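Local structure of 4-hydroxybenzoyl-CoA thioesterase (Bacillus halodurans, 5WH9) at residues 6-11 and 72-77; 24-29 and 66-71; 32-37 and 88-93. The protein probably hydrolyses the thioester bond of gentisyl-coenzyme A, as a hotdog-fold thioesterase of the 4-hydroxybenzoyl-CoA thioesterase family. One frame throughout, in Å; residues are numbered along the deposited sequence.

Contact 1: 6-11 and 72-77; sequences YHFRVK and DHVFIR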
# COMPACT_ATOMS: atom_id res chain seq x y z
N TYR B 6 -4.48 8.46 -18.61
CA TYR B 6 -3.44 7.91 -17.77
C TYR B 6 -3.42 6.39 -17.83
O TYR B 6 -4.31 5.72 -17.36
CB TYR B 6 -3.62 8.40 -16.33
CG TYR B 6 -2.65 7.83 -15.35
CD1 TYR B 6 -1.29 8.01 -15.49
CD2 TYR B 6 -3.09 7.10 -14.27
CE1 TYR B 6 -0.41 7.49 -14.58
CE2 TYR B 6 -2.21 6.58 -13.35
CZ TYR B 6 -0.87 6.78 -13.52
OH TYR B 6 0.01 6.26 -12.64
N HIS B 7 -2.36 5.88 -18.41
CA HIS B 7 -2.16 4.45 -18.56
C HIS B 7 -1.52 3.82 -17.35
O HIS B 7 -0.75 4.45 -16.67
CB HIS B 7 -1.29 4.17 -19.78
CG HIS B 7 -2.02 4.30 -21.08
ND1 HIS B 7 -1.91 5.40 -21.89
CD2 HIS B 7 -2.87 3.46 -21.70
CE1 HIS B 7 -2.66 5.24 -22.95
NE2 HIS B 7 -3.26 4.07 -22.86
N PHE B 8 -1.86 2.57 -17.09
CA PHE B 8 -1.27 1.84 -15.99
C PHE B 8 -1.54 0.35 -16.11
O PHE B 8 -2.44 -0.06 -16.79
CB PHE B 8 -1.69 2.38 -14.61
CG PHE B 8 -3.09 2.02 -14.19
CD1 PHE B 8 -4.14 2.85 -14.46
CD2 PHE B 8 -3.33 0.85 -13.49
CE1 PHE B 8 -5.41 2.53 -14.06
CE2 PHE B 8 -4.61 0.52 -13.09
CZ PHE B 8 -5.65 1.37 -13.37
N ARG B 9 -0.73 -0.43 -15.43
CA ARG B 9 -0.85 -1.88 -15.39
C ARG B 9 -1.07 -2.35 -13.95
O ARG B 9 -0.44 -1.85 -13.02
CB ARG B 9 0.41 -2.53 -15.93
CG ARG B 9 0.77 -2.15 -17.37
CD ARG B 9 1.48 -3.32 -18.03
NE ARG B 9 1.98 -3.00 -19.36
CZ ARG B 9 2.73 -3.82 -20.10
NH1 ARG B 9 3.06 -5.02 -19.63
NH2 ARG B 9 3.14 -3.45 -21.30
N VAL B 10 -1.96 -3.33 -13.78
CA VAL B 10 -2.17 -3.97 -12.50
C VAL B 10 -0.96 -4.81 -12.05
O VAL B 10 -0.59 -5.80 -12.70
CB VAL B 10 -3.42 -4.87 -12.54
CG1 VAL B 10 -3.60 -5.60 -11.24
CG2 VAL B 10 -4.65 -4.04 -12.86
N LYS B 11 -0.35 -4.39 -10.95
CA LYS B 11 0.75 -5.14 -10.36
C LYS B 11 0.20 -6.29 -9.53
O LYS B 11 -0.90 -6.22 -8.98
CB LYS B 11 1.57 -4.24 -9.43
CG LYS B 11 1.96 -2.91 -10.05
CD LYS B 11 2.48 -3.07 -11.48
CE LYS B 11 2.87 -1.73 -12.05
NZ LYS B 11 3.76 -1.91 -13.23
N ASP B 72 -3.56 -6.76 -16.01
CA ASP B 72 -4.45 -6.00 -16.88
C ASP B 72 -3.78 -4.69 -17.28
O ASP B 72 -3.11 -4.05 -16.46
CB ASP B 72 -5.78 -5.72 -16.20
CG ASP B 72 -6.75 -6.86 -16.36
OD1 ASP B 72 -6.42 -7.78 -17.14
OD2 ASP B 72 -7.82 -6.83 -15.71
N HIS B 73 -3.92 -4.33 -18.56
CA HIS B 73 -3.55 -3.00 -19.04
C HIS B 73 -4.80 -2.16 -18.89
O HIS B 73 -5.89 -2.61 -19.23
CB HIS B 73 -3.16 -3.03 -20.52
CG HIS B 73 -1.99 -3.91 -20.82
ND1 HIS B 73 -0.76 -3.41 -21.18
CD2 HIS B 73 -1.87 -5.26 -20.85
CE1 HIS B 73 0.07 -4.41 -21.41
NE2 HIS B 73 -0.58 -5.54 -21.21
N VAL B 74 -4.65 -0.94 -18.40
CA VAL B 74 -5.82 -0.13 -18.11
C VAL B 74 -5.45 1.29 -18.39
O VAL B 74 -4.27 1.65 -18.32
CB VAL B 74 -6.26 -0.27 -16.60
CG1 VAL B 74 -7.65 0.29 -16.38
CG2 VAL B 74 -6.23 -1.72 -16.16
N PHE B 75 -6.43 2.10 -18.71
CA PHE B 75 -6.20 3.54 -18.70
C PHE B 75 -7.42 4.27 -18.11
O PHE B 75 -8.52 3.73 -18.04
CB PHE B 75 -5.77 4.07 -20.07
CG PHE B 75 -6.85 4.03 -21.13
CD1 PHE B 75 -7.78 5.06 -21.24
CD2 PHE B 75 -6.92 2.98 -22.05
CE1 PHE B 75 -8.77 5.05 -22.22
CE2 PHE B 75 -7.90 2.95 -23.04
CZ PHE B 75 -8.84 3.99 -23.13
N ILE B 76 -7.19 5.48 -17.62
CA ILE B 76 -8.28 6.25 -17.06
C ILE B 76 -8.52 7.47 -17.92
O ILE B 76 -7.57 8.15 -18.30
CB ILE B 76 -7.97 6.72 -15.62
CG1 ILE B 76 -8.00 5.54 -14.65
CG2 ILE B 76 -8.97 7.76 -15.21
CD1 ILE B 76 -7.47 5.86 -13.23
N ARG B 77 -9.78 7.74 -18.22
CA ARG B 77 -10.15 8.98 -18.91
C ARG B 77 -10.62 9.99 -17.89
O ARG B 77 -11.63 9.77 -17.21
CB ARG B 77 -11.29 8.73 -19.91
CG ARG B 77 -10.89 8.01 -21.17
CD ARG B 77 -11.82 8.36 -22.35
NE ARG B 77 -11.45 7.58 -23.53
CZ ARG B 77 -12.04 6.45 -23.90
NH1 ARG B 77 -13.07 5.97 -23.21
NH2 ARG B 77 -11.61 5.80 -24.97
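The N-terminal strand of the hotdog fold, 6-9, pairs antiparallel with 73-77, Phe-8 opposite Val-74 and His-7 opposite Phe-75, their axes 4.6 Å apart. Two hydrogen-bonded pairs, Tyr-6 with Ile-76 and Phe-8 with Val-74, carry two backbone bonds each; a fifth bond, from Val-10 N to Asp-72 O (3.0 Å), extends the ladder past the strand end. On the face bearing Tyr-6, Phe-8, Val-74 and Ile-76, largely buried against helix 25-40, the Phe-8 ring leans along its neighbour strand: Val-74 CB lies over one ring face, 3.9 Å from the centroid and 21° off the normal, a CH-pi contact. Chi1 of 76° sets Phe-8 CG between the backbone N and the carbonyl carbon, which brings the ring alongside Val-74. Ile-76 CD1 lies 4.0 Å from Phe-8 CE1, and Trp-29 stacks on the same ring. The face bearing His-7, Arg-9, His-73 and Phe-75 is more exposed. There Arg-9 runs alongside His-73, its CD over the imidazole face, while the rings of His-7 and Phe-75 meet obliquely with planes at 56°. These two come nearest where His-7 CD2 lies 3.4 Å from the methylene Phe-75 CB.

Contact 2: 24-29 and 66-71; sequences PNYYKW and APLLFA
Tyr-26 OH lies 2.7 Å from the oxygen of water 1, a hydrogen bond in the plane of the phenol ring, and through this water the central helix of the hotdog fold, 25-40, reaches the loop 66-71. The same water accepts a longer bond from Leu-68 N, its oxygen 3.3 Å from that nitrogen, so one solvent molecule bridges a helix side chain and a loop amide. Beneath the bridge the contact is apolar and centres on Leu-68, whose CD1 is wedged between two aromatic residues of the helix. Leu-68 CD1 lies 3.6 Å from Tyr-26 CE2 and 3.8 Å from Trp-29 CZ3, oblique to both rings. Trp-29 meets the leucine from the opposite direction, whereas the tyrosine crosses it at a slant and brings Tyr-26 OH to 3.5 Å from Leu-68 CG. With chi1 -71°, Tyr-26 CG stands anti to the carbonyl carbon, a torsion that directs the ring toward the loop and lets its hydroxyl end do the touching. Phe-64 and Phe-94 pack edge-to-face with the Tyr-26 ring. An alanine in place of Tyr-26 would remove the phenol, and would probably deprive water 1 of its helix partner and open a gap beside Leu-68. At that hydroxyl the methylene carbon Leu-68 CB lies 3.7 Å from Tyr-26 OH.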
# COMPACT_ATOMS: atom_id res chain seq x y z
N PRO B 24 -9.51 0.08 -3.06
CA PRO B 24 -8.95 1.38 -2.78
C PRO B 24 -7.95 1.46 -3.87
O PRO B 24 -7.78 2.57 -4.38
CB PRO B 24 -8.26 1.23 -1.43
CG PRO B 24 -9.08 0.24 -0.70
CD PRO B 24 -9.61 -0.71 -1.74
N ASN B 25 -7.28 0.38 -4.27
CA ASN B 25 -6.37 0.76 -5.32
C ASN B 25 -7.00 1.62 -6.41
O ASN B 25 -6.31 2.37 -7.02
CB ASN B 25 -5.66 -0.44 -5.93
CG ASN B 25 -4.74 -1.11 -4.96
OD1 ASN B 25 -4.92 -2.22 -4.61
ND2 ASN B 25 -3.79 -0.39 -4.49
N TYR B 26 -8.30 1.45 -6.66
CA TYR B 26 -8.94 2.28 -7.67
C TYR B 26 -8.81 3.77 -7.30
O TYR B 26 -8.74 4.63 -8.18
CB TYR B 26 -10.41 1.90 -7.83
CG TYR B 26 -10.67 0.57 -8.49
CD1 TYR B 26 -10.53 -0.60 -7.79
CD2 TYR B 26 -11.09 0.50 -9.82
CE1 TYR B 26 -10.78 -1.82 -8.37
CE2 TYR B 26 -11.35 -0.72 -10.42
CZ TYR B 26 -11.18 -1.89 -9.69
OH TYR B 26 -11.44 -3.13 -10.25
N TYR B 27 -8.81 4.07 -6.01
CA TYR B 27 -8.67 5.45 -5.54
C TYR B 27 -7.24 5.94 -5.70
O TYR B 27 -7.02 7.09 -6.04
CB TYR B 27 -9.17 5.58 -4.09
CG TYR B 27 -10.62 5.17 -3.99
CD1 TYR B 27 -11.64 6.09 -4.24
CD2 TYR B 27 -10.99 3.86 -3.71
CE1 TYR B 27 -12.97 5.73 -4.17
CE2 TYR B 27 -12.35 3.47 -3.66
CZ TYR B 27 -13.33 4.43 -3.90
OH TYR B 27 -14.67 4.11 -3.83
N LYS B 28 -6.28 5.04 -5.45
CA LYS B 28 -4.86 5.29 -5.69
C LYS B 28 -4.68 5.66 -7.16
O LYS B 28 -3.99 6.63 -7.50
CB LYS B 28 -4.06 4.02 -5.31
CG LYS B 28 -2.59 3.91 -5.74
CD LYS B 28 -2.20 2.41 -5.90
CE LYS B 28 -0.68 2.12 -5.87
NZ LYS B 28 0.18 2.65 -7.00
N TRP B 29 -5.32 4.90 -8.03
CA TRP B 29 -5.16 5.14 -9.46
C TRP B 29 -5.81 6.45 -9.87
O TRP B 29 -5.26 7.15 -10.72
CB TRP B 29 -5.69 3.97 -10.29
CG TRP B 29 -4.83 2.75 -10.18
CD1 TRP B 29 -3.47 2.70 -10.19
CD2 TRP B 29 -5.28 1.40 -10.05
NE1 TRP B 29 -3.05 1.40 -10.06
CE2 TRP B 29 -4.14 0.58 -9.98
CE3 TRP B 29 -6.55 0.80 -9.99
CZ2 TRP B 29 -4.23 -0.80 -9.85
CZ3 TRP B 29 -6.62 -0.56 -9.86
CH2 TRP B 29 -5.48 -1.35 -9.79
N ALA B 66 -16.81 -4.33 -13.49
CA ALA B 66 -16.12 -5.59 -13.77
C ALA B 66 -14.74 -5.65 -13.11
O ALA B 66 -14.10 -4.61 -12.89
CB ALA B 66 -16.00 -5.80 -15.27
N PRO B 67 -14.26 -6.84 -12.79
CA PRO B 67 -12.98 -7.01 -12.09
C PRO B 67 -11.70 -6.70 -12.89
O PRO B 67 -11.63 -6.98 -14.09
CB PRO B 67 -12.99 -8.48 -11.69
CG PRO B 67 -13.85 -9.14 -12.71
CD PRO B 67 -14.91 -8.14 -13.06
N LEU B 68 -10.70 -6.13 -12.21
CA LEU B 68 -9.34 -6.03 -12.70
C LEU B 68 -8.53 -7.13 -12.01
O LEU B 68 -8.76 -7.44 -10.85
CB LEU B 68 -8.76 -4.66 -12.37
CG LEU B 68 -9.39 -3.43 -13.04
CD1 LEU B 68 -8.82 -2.11 -12.53
CD2 LEU B 68 -9.28 -3.52 -14.56
N LEU B 69 -7.80 -7.49 -12.97
CA LEU B 69 -7.01 -8.66 -12.66
C LEU B 69 -5.54 -8.35 -12.81
O LEU B 69 -5.16 -7.37 -13.45
CB LEU B 69 -7.40 -9.83 -13.57
CG LEU B 69 -8.85 -10.30 -13.63
CD1 LEU B 69 -9.00 -11.38 -14.71
CD2 LEU B 69 -9.32 -10.82 -12.28
N PHE B 70 -4.70 -9.18 -12.20
CA PHE B 70 -3.26 -9.03 -12.33
C PHE B 70 -2.81 -8.97 -13.80
O PHE B 70 -3.19 -9.81 -14.62
CB PHE B 70 -2.54 -10.15 -11.57
CG PHE B 70 -1.06 -10.21 -11.82
CD1 PHE B 70 -0.31 -9.06 -11.88
CD2 PHE B 70 -0.43 -11.43 -11.99
CE1 PHE B 70 1.05 -9.12 -12.11
CE2 PHE B 70 0.92 -11.49 -12.22
CZ PHE B 70 1.66 -10.35 -12.27
N ALA B 71 -2.04 -7.92 -14.11
CA ALA B 71 -1.42 -7.71 -15.42
C ALA B 71 -2.33 -7.03 -16.41
O ALA B 71 -1.92 -6.73 -17.52
CB ALA B 71 -0.84 -9.01 -16.01
O HOH W 1 -11.06 -5.56 -9.03

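Contact 3: 32-37 and 88-93; sequences EACHHF and FILEHH
Leu-90 and His-92 of strand 88-93 project toward helix 32-37, joining the hotdog sheet to the central helix that it wraps. The helix and strand axes come within 10.0 Å at an angle of 115°, and the contact rests on few side chains. Along the strand, Leu-90 comes first, and its two methyls go to different partners. Leu-90 CD1 lies 3.5 Å from Cys-34 SG. Leu-90 CD2 reaches the Phe-37 ring at 3.8 Å from Phe-37 CE2, oblique to the ring plane. Leu-90 thus touches Cys-34 and Phe-37, three residues and about one turn apart on the helix. Cys-34 SG is anti to its own backbone N (chi1 169°), which lays the sulfur beside the leucine methyl. The next residue, Glu-91, belongs to the other side of the strand, where it forms a salt bridge with Arg-81. After it His-92 again faces the helix, its imidazole beside the small Ala-33, with 7.9 Å between Ala-33 CA and His-92 CA. Ile-76 and Thr-78 of the neighbouring strand also touch the His-92 side chain. On the helix side, the meeting point is the methyl carbon Ala-33 CB, set obliquely to the ring.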
# COMPACT_ATOMS: atom_id res chain seq x y z
N GLU B 32 -3.54 9.11 -8.93
CA GLU B 32 -2.47 9.20 -9.92
C GLU B 32 -2.97 9.86 -11.20
O GLU B 32 -2.28 10.68 -11.79
CB GLU B 32 -1.90 7.82 -10.23
CG GLU B 32 -1.40 7.12 -9.00
CD GLU B 32 -0.88 5.71 -9.26
OE1 GLU B 32 -0.74 5.30 -10.44
OE2 GLU B 32 -0.61 5.01 -8.28
N ALA B 33 -4.17 9.50 -11.64
CA ALA B 33 -4.70 10.13 -12.83
C ALA B 33 -4.81 11.63 -12.62
O ALA B 33 -4.42 12.40 -13.49
CB ALA B 33 -6.04 9.55 -13.20
N CYS B 34 -5.32 12.03 -11.45
CA CYS B 34 -5.48 13.45 -11.14
C CYS B 34 -4.19 14.22 -11.29
O CYS B 34 -4.17 15.29 -11.89
CB CYS B 34 -6.01 13.65 -9.72
SG CYS B 34 -5.92 15.38 -9.15
N HIS B 35 -3.10 13.69 -10.72
CA HIS B 35 -1.79 14.32 -10.79
C HIS B 35 -1.26 14.34 -12.22
O HIS B 35 -0.60 15.29 -12.65
CB HIS B 35 -0.79 13.53 -9.95
CG HIS B 35 -0.85 13.84 -8.48
ND1 HIS B 35 -1.72 13.20 -7.62
CD2 HIS B 35 -0.14 14.70 -7.73
CE1 HIS B 35 -1.55 13.67 -6.40
NE2 HIS B 35 -0.58 14.58 -6.43
N HIS B 36 -1.53 13.27 -12.94
CA HIS B 36 -1.07 13.17 -14.32
C HIS B 36 -1.86 14.13 -15.17
O HIS B 36 -1.38 14.64 -16.18
CB HIS B 36 -1.24 11.75 -14.84
CG HIS B 36 -1.09 11.63 -16.32
ND1 HIS B 36 -2.12 11.93 -17.19
CD2 HIS B 36 -0.05 11.22 -17.08
CE1 HIS B 36 -1.71 11.71 -18.43
NE2 HIS B 36 -0.46 11.28 -18.39
N PHE B 37 -3.09 14.38 -14.75
CA PHE B 37 -3.98 15.28 -15.43
C PHE B 37 -3.45 16.71 -15.31
O PHE B 37 -3.28 17.37 -16.31
CB PHE B 37 -5.38 15.15 -14.83
CG PHE B 37 -6.42 15.99 -15.51
CD1 PHE B 37 -6.89 15.66 -16.76
CD2 PHE B 37 -6.96 17.10 -14.87
CE1 PHE B 37 -7.86 16.43 -17.39
CE2 PHE B 37 -7.93 17.88 -15.48
CZ PHE B 37 -8.37 17.54 -16.75
N PHE B 88 -13.30 21.81 -7.55
CA PHE B 88 -13.58 21.22 -8.84
C PHE B 88 -13.79 19.71 -8.66
O PHE B 88 -13.33 19.13 -7.67
CB PHE B 88 -12.45 21.51 -9.85
CG PHE B 88 -11.13 20.89 -9.48
CD1 PHE B 88 -10.31 21.48 -8.54
CD2 PHE B 88 -10.71 19.73 -10.10
CE1 PHE B 88 -9.09 20.90 -8.19
CE2 PHE B 88 -9.49 19.15 -9.76
CZ PHE B 88 -8.68 19.74 -8.81
N ILE B 89 -14.49 19.09 -9.61
CA ILE B 89 -14.69 17.65 -9.62
C ILE B 89 -14.07 17.02 -10.87
O ILE B 89 -14.30 17.47 -11.98
CB ILE B 89 -16.18 17.27 -9.59
CG1 ILE B 89 -16.83 17.69 -8.28
CG2 ILE B 89 -16.36 15.76 -9.76
CD1 ILE B 89 -18.31 17.31 -8.23
N LEU B 90 -13.28 15.97 -10.67
CA LEU B 90 -12.73 15.18 -11.77
C LEU B 90 -13.55 13.92 -11.94
O LEU B 90 -13.76 13.18 -10.97
CB LEU B 90 -11.28 14.79 -11.48
CG LEU B 90 -10.27 15.94 -11.38
CD1 LEU B 90 -8.88 15.40 -11.00
CD2 LEU B 90 -10.21 16.73 -12.69
N GLU B 91 -14.00 13.66 -13.15
CA GLU B 91 -14.58 12.37 -13.47
C GLU B 91 -13.49 11.43 -14.03
O GLU B 91 -12.67 11.82 -14.88
CB GLU B 91 -15.72 12.54 -14.47
CG GLU B 91 -16.66 11.34 -14.53
CD GLU B 91 -17.82 11.54 -15.50
OE1 GLU B 91 -18.93 11.90 -15.05
OE2 GLU B 91 -17.62 11.34 -16.72
N HIS B 92 -13.47 10.19 -13.54
CA HIS B 92 -12.49 9.20 -13.98
C HIS B 92 -13.22 7.96 -14.44
O HIS B 92 -14.05 7.43 -13.70
CB HIS B 92 -11.55 8.79 -12.85
CG HIS B 92 -10.65 9.88 -12.38
ND1 HIS B 92 -10.72 10.41 -11.11
CD2 HIS B 92 -9.67 10.57 -13.01
CE1 HIS B 92 -9.81 11.35 -10.97
NE2 HIS B 92 -9.15 11.47 -12.11
N HIS B 93 -12.87 7.49 -15.63
CA HIS B 93 -13.45 6.29 -16.18
C HIS B 93 -12.35 5.28 -16.48
O HIS B 93 -11.45 5.55 -17.29
CB HIS B 93 -14.20 6.60 -17.47
CG HIS B 93 -15.42 7.45 -17.27
ND1 HIS B 93 -16.55 6.98 -16.65
CD2 HIS B 93 -15.69 8.72 -17.64
CE1 HIS B 93 -17.47 7.94 -16.63
NE2 HIS B 93 -16.97 9.00 -17.23

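Overall arrangement
Helix 25-40 ties the three contacts together: contacts 2 and 3 use successive parts of it, their centres about 15 Å apart, and Tyr-6 of contact 1 reaches Glu-32 on it. The centres of contacts 1 and 2 lie about 9 Å apart; residues 66-71 run straight into 72-77, and Val-10 O probably accepts a hydrogen bond from Ala-71 N. Contacts 1 and 3, centres about 14 Å apart, share the antiparallel sheet, since strands 73-80 and 87-96 are neighbours in it. Along the chain contact 2 falls between the two halves of contact 1, while contact 3 interleaves with both. The centre of contact 3 sits only about 3 Å from the chain's centre, those of the other two about 12 and 13 Å from it, so the helix is held both mid-length and near its start.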